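Local atomic coordinates of LINE-1 retrotransposable element ORF1 protein (Homo sapiens, PDB entry 2W7A), a protein that binds single-stranded nucleic acids, acts as a nucleic acid chaperone that prefers its own transcript, and is essential for LINE-1 retrotransposition. Residues I30-P35 against R87-G92; Q49-R54 against H64-F69; E76-A81 against I95-D100; G1-L6 against T70-K75. All coordinates share one frame; numbering follows the deposited sequence.

Contact 1. Residues I30-P35 against R87-G92; sequences IQENFP and RVTLKG
OE2 of E32 is gripped by two donors of the hairpin beside it. The hydroxyl OG1 of T89 donates to OE2 of E32 over 2.7 Å, from well above the carboxylate plane, while N of G92 reaches the syn lone pair of the same OE2 at 2.9 Å. In this RNA recognition motif (RRM) domain the contact joins the end of helix 19-33 to the outermost strand 88-90 and the turn leading into strand 93-99. The other oxygen, OE1 of E32, takes N of K91 at 2.8 Å, also on its syn lone pair, so a single carboxylate spans the turn. Glycine suits position 92, whose phi is positive. E32 gets there with CG anti to the backbone N (chi1 -172°) and an extended chain. NZ of K91 forms a salt bridge with D28 and shares a water with OE1 of E32.

N33 acts much as a neighbouring strand would. Its ND2 donates to O of T89 at 2.8 Å, in both the amide and the carbonyl plane, and its OD1 accepts N of T89 at 3.0 Å, tilted from the amide plane. ND2 also bonds O of I29, one turn back. The amide thereby satisfies both backbone polar atoms of T89. CG1 of V88 presses on CG of N33 at 3.5 Å, the two side chains crossing at about a right angle, and one water donates to both OD1 of N33 and OG1 of T89.

Contact 2. Residues Q49-R54 against H64-F69; sequences QRTPQR and HIIVRF
I65 lies over one face of the R50 guanidinium, its CD1 near the centre of that face, and CG1 of I65 touches NE of R50 at 3.7 Å. The sharp bend of the arginine at chi2 (-91°) folds its flat end over the isoleucine, whose CG1 and CD1 suit a flat face offering no hydrogen-bond donors. CG2 of T51 meets CG1 of I66 at a tight 3.5 Å, OG1 being anti to the backbone N (chi1 -173°), which brings CG2 to I66.

Strands 45-51 and 64-69 set these pairs, running antiparallel at the edge of the RRM sheet. N of I66 bonds O of Q49 at 2.8 Å, and N of Q49 returns to O of I66 at 3.1 Å. R50 and I65 form the non-hydrogen-bonded pair, their side chains on the face opposite to Q49 and I66.

Further out, NH1 of R50 donates to O of R63 and of V11, and NH2 bonds O of P12 and pairs with E17. A leucine in place of R50 would probably leave those carbonyls without their donors and E17 without its countercharge. H64, whose CB lies on the Q49 face, has ND1 hydrogen-bonded to NH1 of R7.

Contact 3. Residues E76-A81 against I95-D100; sequences EKMLRA and IRLTVD
L79 spreads its two methyl groups along the strand while its neighbour M78 meets the side chain of L97. From L79, CD1 goes to CG1 of V99 at 3.8 Å, the two side chains crossing at about a right angle; CD2 lies against the backbone instead, 3.6 Å from O of L97. It also touches N of T98, resting on the peptide between these two residues. With CG anti to its carbonyl carbon (chi1 -74°), L79 carries this fork from the flank of the helix over to the strand. An alanine in place of L79 would probably open a gap over that peptide and leave CG1 of V99 without this apolar neighbour.

Helix 72-85 and strand 93-99 correspond to the second helix and last strand of the canonical RRM pattern (beta-alpha-beta-beta-alpha-beta), short helix 35-40 and strand 88-90 being additional, and the helix packs across the sheet. Segments 76-81 and 95-99 bring their axes within 8.1 Å, with 131° between N-to-C directions.

L97 points at the helix, and its CD1 meets CG of M78 at 3.7 Å in one of two modelled conformers of this selenomethionine, so the exact distance is less certain. The two side chains meet at a slant, the M78 chain bending at chi2 and chi3. L8 and F34 touch L97 as well. A water donates to both O of L79 and O of L97.

Contact 4. Residues G1-L6 against T70-K75; sequences GAMGNL and TKVEMK
The backbone of A2-N5 makes a type I turn, closed by N of N5 on O of A2 at 3.1 Å, and sets G4 against the first turn of helix 72-85, its CA 4.7 Å from CA of V72. K71 takes the N-cap position of that helix. G1 to G4 are probably left over from the expression construct, so their identities say little about the natural protein.

V72 points at the turn and meets M3 with both methyls. CG2 of V72 meets CB of M3 at 3.8 Å, while CG1 of V72, anti to the backbone N (chi1 176°), lies 3.6 Å from O of M3. In this construct the short apolar side chain lets the turn lie close.

K75 reaches farther, leading its aliphatic chain past the carbonyls of M3, G4 and N5. Its CD lies 3.3 Å from O of N5, and nearer still to O of M3, so short a distance that the exact path of this much-bent chain is doubtful. Beyond, NZ of K75 makes weak bonds to two waters, one of which also donates to O of A2 and of N5, the other to O of M3. Deeper in, CB of L6 meets CG of K75 at 4.3 Å, and the leucine packs on F69, M78 and L79 as well. N5 points away from the helix, and its ND2 bonds D100. Helix 72-85, the second of the canonical RRM pattern, thus packs against the start of central strand 5-9, as in the RRM alpha/beta fold.

In the fold
All four contacts belong to one RRM domain and meet at its single antiparallel sheet. Contacts 3 and 4 both use helix 72-85, and their centres are 10 Å apart; O of T98 in contact 3 lies 3.4 Å from CB of L6 in contact 4. Contact 2 joins contact 4 through neighbouring strands, with N of F69 and O of G4 2.8 Å apart. Contact 1 meets contact 3 in the hairpin, where O of V88 and N of I95 are 2.9 Å apart, and F34 packs on M78 and A81. Contacts 1 and 2, centres 19 Å apart, reach the sheet's two outermost strands. No nucleic acid is bound; proper RNA binding requires both this domain and the C-terminal one.

Contact 1. Residues I30-P35 against R87-G92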
# COMPACT_ATOMS: atom_id res chain seq x y z
N ILE A 30 -1.32 4.34 6.74
CA ILE A 30 -0.62 4.14 7.99
C ILE A 30 -1.34 4.90 9.14
O ILE A 30 -1.57 4.38 10.23
CB ILE A 30 0.85 4.59 7.86
CG1 ILE A 30 1.60 3.69 6.89
CG2 ILE A 30 1.51 4.62 9.23
CD1 ILE A 30 2.95 4.21 6.49
N GLN A 31 -1.70 6.14 8.88
CA GLN A 31 -2.36 6.95 9.91
C GLN A 31 -3.76 6.46 10.25
O GLN A 31 -4.17 6.58 11.41
CB GLN A 31 -2.39 8.40 9.46
CG GLN A 31 -1.00 9.01 9.36
CD GLN A 31 -0.98 10.51 8.96
OE1 GLN A 31 0.12 11.10 8.99
NE2 GLN A 31 -2.09 11.10 8.63
N GLU A 32 -4.46 5.87 9.28
CA GLU A 32 -5.81 5.37 9.51
C GLU A 32 -5.85 4.07 10.28
O GLU A 32 -6.87 3.79 10.95
CB GLU A 32 -6.57 5.28 8.19
CG GLU A 32 -8.05 4.97 8.27
CD GLU A 32 -8.82 5.21 6.95
OE1 GLU A 32 -8.30 5.98 6.05
OE2 GLU A 32 -9.95 4.63 6.83
N ASN A 33 -4.78 3.27 10.19
CA ASN A 33 -4.79 1.90 10.68
C ASN A 33 -3.75 1.49 11.69
O ASN A 33 -4.01 0.60 12.50
CB ASN A 33 -4.65 0.93 9.50
CG ASN A 33 -5.81 1.06 8.51
OD1 ASN A 33 -6.91 0.51 8.75
ND2 ASN A 33 -5.60 1.81 7.42
N PHE A 34 -2.59 2.14 11.67
CA PHE A 34 -1.41 1.64 12.41
C PHE A 34 -0.80 2.78 13.25
O PHE A 34 0.24 3.36 12.88
CB PHE A 34 -0.39 1.12 11.44
CG PHE A 34 -0.93 0.06 10.50
CD1 PHE A 34 -1.63 -1.03 11.00
CD2 PHE A 34 -0.80 0.20 9.13
CE1 PHE A 34 -2.19 -1.96 10.14
CE2 PHE A 34 -1.35 -0.79 8.26
CZ PHE A 34 -2.03 -1.83 8.76
N PRO A 35 -1.48 3.15 14.34
CA PRO A 35 -1.06 4.34 15.09
C PRO A 35 0.36 4.30 15.66
O PRO A 35 0.97 5.36 15.82
CB PRO A 35 -2.15 4.46 16.19
CG PRO A 35 -2.68 3.00 16.37
CD PRO A 35 -2.67 2.51 14.92
N ARG A 87 -9.72 -6.03 9.18
CA ARG A 87 -10.19 -5.02 8.28
C ARG A 87 -9.27 -3.78 8.34
O ARG A 87 -9.07 -3.19 9.41
CB ARG A 87 -11.60 -4.65 8.66
CG ARG A 87 -12.25 -3.60 7.76
CD ARG A 87 -13.75 -3.38 8.17
NE ARG A 87 -14.47 -2.34 7.41
CZ ARG A 87 -15.17 -2.51 6.30
NH1 ARG A 87 -15.25 -3.67 5.67
NH2 ARG A 87 -15.76 -1.47 5.78
N VAL A 88 -8.71 -3.45 7.18
CA VAL A 88 -7.81 -2.31 7.00
C VAL A 88 -8.47 -1.37 6.02
O VAL A 88 -9.02 -1.85 5.03
CB VAL A 88 -6.47 -2.79 6.43
CG1 VAL A 88 -5.51 -1.61 6.20
CG2 VAL A 88 -5.77 -3.84 7.39
N THR A 89 -8.52 -0.08 6.33
CA THR A 89 -9.32 0.85 5.53
C THR A 89 -8.55 2.04 4.99
O THR A 89 -7.53 2.45 5.53
CB THR A 89 -10.57 1.31 6.26
OG1 THR A 89 -10.16 1.98 7.42
CG2 THR A 89 -11.49 0.16 6.67
N LEU A 90 -9.06 2.60 3.90
CA LEU A 90 -8.55 3.80 3.29
C LEU A 90 -9.80 4.63 3.06
O LEU A 90 -10.68 4.20 2.30
CB LEU A 90 -7.81 3.52 2.00
CG LEU A 90 -7.46 4.81 1.23
CD1 LEU A 90 -6.53 5.77 1.99
CD2 LEU A 90 -6.89 4.42 -0.17
N LYS A 91 -9.90 5.78 3.73
CA LYS A 91 -11.14 6.59 3.77
C LYS A 91 -12.39 5.75 4.08
O LYS A 91 -13.47 5.92 3.48
CB LYS A 91 -11.32 7.40 2.49
CG LYS A 91 -10.08 8.17 2.00
CD LYS A 91 -9.48 9.07 3.04
CE LYS A 91 -8.04 9.48 2.68
NZ LYS A 91 -7.37 10.28 3.75
N GLY A 92 -12.23 4.84 5.03
CA GLY A 92 -13.31 4.01 5.53
C GLY A 92 -13.70 2.85 4.62
O GLY A 92 -14.62 2.09 4.96
O HOH W 1 -7.23 8.39 5.54
O HOH W 2 -9.26 1.35 9.98

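Contact 2. Residues Q49-R54 against H64-F69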
# COMPACT_ATOMS: atom_id res chain seq x y z
N GLN A 49 4.19 2.23 -6.78
CA GLN A 49 3.67 2.33 -8.13
C GLN A 49 2.59 1.30 -8.41
O GLN A 49 2.61 0.19 -7.90
CB GLN A 49 4.78 2.14 -9.19
CG GLN A 49 5.42 0.82 -9.20
CD GLN A 49 6.81 0.85 -9.80
OE1 GLN A 49 6.98 1.26 -10.94
NE2 GLN A 49 7.82 0.42 -9.04
N ARG A 50 1.69 1.69 -9.30
CA ARG A 50 0.76 0.72 -9.86
C ARG A 50 1.49 -0.28 -10.71
O ARG A 50 2.51 0.08 -11.34
CB ARG A 50 -0.30 1.39 -10.69
CG ARG A 50 -1.18 2.34 -9.93
CD ARG A 50 -2.43 1.68 -9.36
NE ARG A 50 -3.21 2.67 -8.63
CZ ARG A 50 -4.36 2.44 -8.03
NH1 ARG A 50 -4.90 1.24 -8.04
NH2 ARG A 50 -5.00 3.46 -7.45
N THR A 51 0.99 -1.52 -10.74
CA THR A 51 1.55 -2.55 -11.61
C THR A 51 0.44 -3.23 -12.40
O THR A 51 -0.58 -3.51 -11.83
CB THR A 51 2.39 -3.58 -10.80
OG1 THR A 51 3.07 -4.47 -11.72
CG2 THR A 51 1.55 -4.37 -9.84
N PRO A 52 0.63 -3.47 -13.71
CA PRO A 52 1.70 -2.96 -14.51
C PRO A 52 1.59 -1.46 -14.76
O PRO A 52 0.63 -0.78 -14.35
CB PRO A 52 1.56 -3.73 -15.85
CG PRO A 52 0.16 -4.01 -15.94
CD PRO A 52 -0.37 -4.16 -14.53
N GLN A 53 2.55 -0.91 -15.49
CA GLN A 53 2.60 0.51 -15.73
C GLN A 53 1.49 1.01 -16.62
O GLN A 53 1.14 2.17 -16.57
CB GLN A 53 4.00 0.87 -16.30
CG GLN A 53 4.16 2.31 -16.75
CD GLN A 53 5.33 2.47 -17.68
OE1 GLN A 53 5.17 2.99 -18.80
NE2 GLN A 53 6.50 1.98 -17.25
N ARG A 54 0.92 0.16 -17.45
CA ARG A 54 -0.22 0.58 -18.25
C ARG A 54 -1.49 -0.14 -17.80
O ARG A 54 -1.44 -1.29 -17.31
CB ARG A 54 -0.02 0.31 -19.73
CG ARG A 54 -0.04 -1.14 -20.09
CD ARG A 54 -0.84 -1.39 -21.36
NE ARG A 54 -0.82 -2.79 -21.74
CZ ARG A 54 -1.37 -3.28 -22.84
NH1 ARG A 54 -2.01 -2.47 -23.69
NH2 ARG A 54 -1.30 -4.59 -23.10
N HIS A 64 -3.06 -3.51 -8.65
CA HIS A 64 -2.37 -3.49 -7.38
C HIS A 64 -1.34 -2.38 -7.37
O HIS A 64 -0.85 -1.97 -8.42
CB HIS A 64 -1.65 -4.82 -7.14
CG HIS A 64 -2.55 -6.01 -7.04
ND1 HIS A 64 -2.07 -7.29 -6.84
CD2 HIS A 64 -3.89 -6.11 -7.05
CE1 HIS A 64 -3.09 -8.13 -6.76
NE2 HIS A 64 -4.21 -7.44 -6.89
N ILE A 65 -1.02 -1.89 -6.18
CA ILE A 65 0.05 -0.96 -5.98
C ILE A 65 1.17 -1.71 -5.26
O ILE A 65 0.95 -2.33 -4.19
CB ILE A 65 -0.43 0.24 -5.12
CG1 ILE A 65 -1.49 1.08 -5.83
CG2 ILE A 65 0.75 1.12 -4.64
CD1 ILE A 65 -2.26 2.04 -4.93
N ILE A 66 2.38 -1.69 -5.84
CA ILE A 66 3.53 -2.30 -5.20
C ILE A 66 4.24 -1.25 -4.40
O ILE A 66 4.58 -0.18 -4.91
CB ILE A 66 4.50 -2.91 -6.24
CG1 ILE A 66 3.74 -3.85 -7.18
CG2 ILE A 66 5.66 -3.57 -5.55
CD1 ILE A 66 2.91 -4.87 -6.45
N VAL A 67 4.44 -1.56 -3.11
CA VAL A 67 5.10 -0.69 -2.17
C VAL A 67 6.42 -1.38 -1.76
O VAL A 67 6.42 -2.50 -1.22
CB VAL A 67 4.20 -0.41 -0.97
CG1 VAL A 67 4.91 0.55 0.03
CG2 VAL A 67 2.83 0.08 -1.42
N ARG A 68 7.55 -0.73 -2.06
CA ARG A 68 8.87 -1.34 -1.73
C ARG A 68 9.41 -0.60 -0.51
O ARG A 68 9.55 0.60 -0.51
CB ARG A 68 9.83 -1.22 -2.91
CG ARG A 68 11.19 -1.87 -2.64
CD ARG A 68 12.02 -1.96 -3.92
NE ARG A 68 13.25 -2.71 -3.75
CZ ARG A 68 14.27 -2.70 -4.61
NH1 ARG A 68 14.20 -1.99 -5.73
NH2 ARG A 68 15.36 -3.42 -4.35
N PHE A 69 9.66 -1.35 0.55
CA PHE A 69 10.14 -0.83 1.80
C PHE A 69 11.66 -0.88 1.81
O PHE A 69 12.26 -1.76 1.18
CB PHE A 69 9.61 -1.67 2.95
CG PHE A 69 8.17 -1.43 3.24
CD1 PHE A 69 7.19 -2.00 2.48
CD2 PHE A 69 7.79 -0.67 4.30
CE1 PHE A 69 5.86 -1.79 2.76
CE2 PHE A 69 6.45 -0.46 4.58
CZ PHE A 69 5.50 -1.00 3.77
O HOH W 3 7.14 -0.23 -6.44
O HOH W 4 -2.23 -5.37 -10.73

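Contact 3. Residues E76-A81 against I95-D100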
# COMPACT_ATOMS: atom_id res chain seq x y z
N GLU A 76 7.39 -6.69 6.79
CA GLU A 76 6.78 -7.83 7.46
C GLU A 76 5.95 -7.36 8.64
O GLU A 76 4.91 -7.96 8.94
CB GLU A 76 7.88 -8.82 7.92
CG GLU A 76 8.55 -9.50 6.74
CD GLU A 76 9.55 -10.54 7.08
OE1 GLU A 76 9.61 -10.93 8.26
OE2 GLU A 76 10.33 -10.90 6.14
N LYS A 77 6.43 -6.37 9.34
CA LYS A 77 5.65 -5.79 10.46
C LYS A 77 4.32 -5.27 9.97
O LYS A 77 3.26 -5.52 10.62
CB LYS A 77 6.44 -4.67 11.11
CG LYS A 77 5.86 -4.08 12.40
CD LYS A 77 6.83 -3.00 12.98
CE LYS A 77 8.27 -3.45 13.13
NZ LYS A 77 9.17 -3.01 12.01
N MSE A 78 4.29 -4.51 8.86
CA MSE A 78 3.04 -3.99 8.34
C MSE A 78 2.09 -5.12 7.91
O MSE A 78 0.89 -5.08 8.17
CB MSE A 78 3.32 -3.10 7.12
CG MSE A 78 2.06 -2.66 6.39
SE MSE A 78 2.07 -0.82 5.77
CE MSE A 78 2.69 -0.41 7.50
N LEU A 79 2.65 -6.13 7.25
CA LEU A 79 1.84 -7.26 6.83
C LEU A 79 1.21 -7.98 8.04
O LEU A 79 0.03 -8.34 8.02
CB LEU A 79 2.61 -8.18 5.93
CG LEU A 79 2.85 -7.71 4.53
CD1 LEU A 79 3.76 -8.67 3.80
CD2 LEU A 79 1.55 -7.55 3.76
N ARG A 80 2.01 -8.21 9.10
CA ARG A 80 1.52 -8.91 10.26
C ARG A 80 0.45 -8.08 10.92
O ARG A 80 -0.56 -8.64 11.39
CB ARG A 80 2.67 -9.16 11.28
CG ARG A 80 3.59 -10.32 10.97
CD ARG A 80 4.23 -10.81 12.27
NE ARG A 80 4.88 -9.73 13.00
CZ ARG A 80 6.04 -9.19 12.64
NH1 ARG A 80 6.68 -9.69 11.63
NH2 ARG A 80 6.60 -8.22 13.37
N ALA A 81 0.66 -6.78 11.04
CA ALA A 81 -0.34 -5.91 11.68
C ALA A 81 -1.66 -5.95 10.89
O ALA A 81 -2.75 -6.01 11.46
CB ALA A 81 0.21 -4.52 11.77
N ILE A 95 -9.27 -2.09 2.20
CA ILE A 95 -8.18 -2.40 1.32
C ILE A 95 -7.47 -3.64 1.84
O ILE A 95 -7.72 -4.03 2.99
CB ILE A 95 -7.17 -1.21 1.15
CG1 ILE A 95 -6.69 -0.73 2.51
CG2 ILE A 95 -7.90 -0.07 0.37
CD1 ILE A 95 -5.47 0.13 2.44
N ARG A 96 -6.58 -4.25 1.04
CA ARG A 96 -5.80 -5.37 1.51
C ARG A 96 -4.32 -5.16 1.28
O ARG A 96 -3.93 -4.57 0.28
CB ARG A 96 -6.28 -6.66 0.85
CG ARG A 96 -7.62 -7.16 1.44
CD ARG A 96 -7.93 -8.57 0.97
NE ARG A 96 -6.95 -9.54 1.45
CZ ARG A 96 -6.24 -10.35 0.68
NH1 ARG A 96 -6.36 -10.33 -0.65
NH2 ARG A 96 -5.38 -11.19 1.25
N LEU A 97 -3.51 -5.59 2.26
CA LEU A 97 -2.06 -5.63 2.15
C LEU A 97 -1.62 -7.09 2.14
O LEU A 97 -1.94 -7.83 3.05
CB LEU A 97 -1.45 -4.86 3.33
CG LEU A 97 -1.80 -3.38 3.48
CD1 LEU A 97 -1.24 -2.81 4.80
CD2 LEU A 97 -1.28 -2.51 2.31
N THR A 98 -0.89 -7.50 1.13
CA THR A 98 -0.46 -8.88 1.00
C THR A 98 0.96 -8.96 0.50
O THR A 98 1.52 -7.95 0.07
CB THR A 98 -1.34 -9.67 0.01
OG1 THR A 98 -1.05 -9.26 -1.32
CG2 THR A 98 -2.78 -9.45 0.30
N VAL A 99 1.54 -10.14 0.58
CA VAL A 99 2.88 -10.34 0.06
C VAL A 99 2.86 -10.18 -1.45
O VAL A 99 1.82 -10.29 -2.07
CB VAL A 99 3.41 -11.74 0.41
CG1 VAL A 99 3.59 -11.91 1.91
CG2 VAL A 99 2.50 -12.82 -0.18
N ASP A 100 4.01 -9.87 -2.01
CA ASP A 100 4.12 -9.70 -3.45
C ASP A 100 4.36 -11.08 -4.08
O ASP A 100 5.02 -11.94 -3.49
CB ASP A 100 5.27 -8.73 -3.76
CG ASP A 100 5.42 -8.42 -5.25
OD1 ASP A 100 4.48 -8.69 -6.03
OD2 ASP A 100 6.49 -7.90 -5.64
OXT ASP A 100 3.89 -11.38 -5.18
O HOH W 5 -1.41 -8.97 5.57

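Contact 4. Residues G1-L6 against T70-K75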
# COMPACT_ATOMS: atom_id res chain seq x y z
N GLY A 1 7.89 -10.05 -6.47
CA GLY A 1 8.01 -10.98 -5.30
C GLY A 1 9.21 -10.70 -4.40
O GLY A 1 9.57 -11.54 -3.57
N ALA A 2 9.83 -9.53 -4.58
CA ALA A 2 10.97 -9.10 -3.78
C ALA A 2 10.61 -9.11 -2.30
O ALA A 2 9.46 -8.86 -1.94
CB ALA A 2 11.46 -7.71 -4.19
N MSE A 3 11.61 -9.40 -1.47
CA MSE A 3 11.49 -9.50 -0.01
C MSE A 3 10.93 -8.23 0.62
O MSE A 3 10.27 -8.29 1.64
CB MSE A 3 12.87 -9.73 0.61
CG MSE A 3 13.34 -11.15 0.63
SE MSE A 3 13.02 -11.98 2.35
CE MSE A 3 13.73 -13.68 1.77
N GLY A 4 11.25 -7.10 0.03
CA GLY A 4 10.83 -5.79 0.55
C GLY A 4 9.54 -5.22 -0.01
O GLY A 4 9.12 -4.14 0.38
N ASN A 5 8.91 -5.95 -0.94
CA ASN A 5 7.67 -5.47 -1.59
C ASN A 5 6.42 -6.01 -0.91
O ASN A 5 6.36 -7.20 -0.54
CB ASN A 5 7.53 -5.99 -3.02
CG ASN A 5 8.46 -5.33 -4.02
OD1 ASN A 5 9.13 -4.38 -3.73
ND2 ASN A 5 8.49 -5.90 -5.21
N LEU A 6 5.42 -5.15 -0.75
CA LEU A 6 4.08 -5.65 -0.57
C LEU A 6 3.15 -5.13 -1.63
O LEU A 6 3.50 -4.18 -2.35
CB LEU A 6 3.55 -5.38 0.80
CG LEU A 6 3.33 -4.01 1.30
CD1 LEU A 6 2.16 -3.30 0.66
CD2 LEU A 6 3.06 -4.05 2.84
N THR A 70 12.27 0.08 2.51
CA THR A 70 13.72 0.06 2.69
C THR A 70 14.14 -1.16 3.52
O THR A 70 15.19 -1.78 3.25
CB THR A 70 14.17 1.37 3.37
OG1 THR A 70 13.74 2.48 2.55
CG2 THR A 70 15.67 1.41 3.60
N LYS A 71 13.32 -1.48 4.52
CA LYS A 71 13.62 -2.59 5.45
C LYS A 71 12.62 -3.71 5.31
O LYS A 71 11.42 -3.48 5.42
CB LYS A 71 13.63 -2.09 6.91
CG LYS A 71 14.83 -1.14 7.19
CD LYS A 71 14.93 -0.77 8.66
CE LYS A 71 15.32 -1.97 9.52
NZ LYS A 71 16.64 -2.55 9.14
N VAL A 72 13.13 -4.92 5.06
CA VAL A 72 12.27 -6.09 4.99
C VAL A 72 11.54 -6.30 6.30
O VAL A 72 10.36 -6.68 6.32
CB VAL A 72 13.10 -7.35 4.58
CG1 VAL A 72 12.27 -8.62 4.60
CG2 VAL A 72 13.72 -7.12 3.21
N GLU A 73 12.21 -6.05 7.40
CA GLU A 73 11.53 -6.19 8.69
C GLU A 73 10.29 -5.31 8.79
O GLU A 73 9.28 -5.72 9.42
CB GLU A 73 12.51 -5.87 9.82
CG GLU A 73 11.96 -6.23 11.24
CD GLU A 73 12.94 -5.97 12.34
OE1 GLU A 73 14.16 -5.84 12.06
OE2 GLU A 73 12.49 -5.90 13.51
N MSE A 74 10.33 -4.11 8.18
CA MSE A 74 9.21 -3.22 8.28
C MSE A 74 8.10 -3.66 7.35
O MSE A 74 6.89 -3.62 7.73
CB MSE A 74 9.65 -1.80 7.94
CG MSE A 74 8.52 -0.85 7.89
SE MSE A 74 7.48 -0.64 9.58
CE MSE A 74 8.86 0.18 10.58
N LYS A 75 8.44 -4.11 6.16
CA LYS A 75 7.43 -4.76 5.31
C LYS A 75 6.65 -5.83 6.10
O LYS A 75 5.43 -5.90 6.07
CB LYS A 75 8.04 -5.39 4.08
CG LYS A 75 7.12 -5.96 3.19
CD LYS A 75 7.65 -7.04 2.52
CE LYS A 75 7.46 -8.26 3.36
NZ LYS A 75 6.85 -9.35 2.59
O HOH W 6 6.62 -9.73 -0.61
O HOH W 7 9.57 -10.86 3.55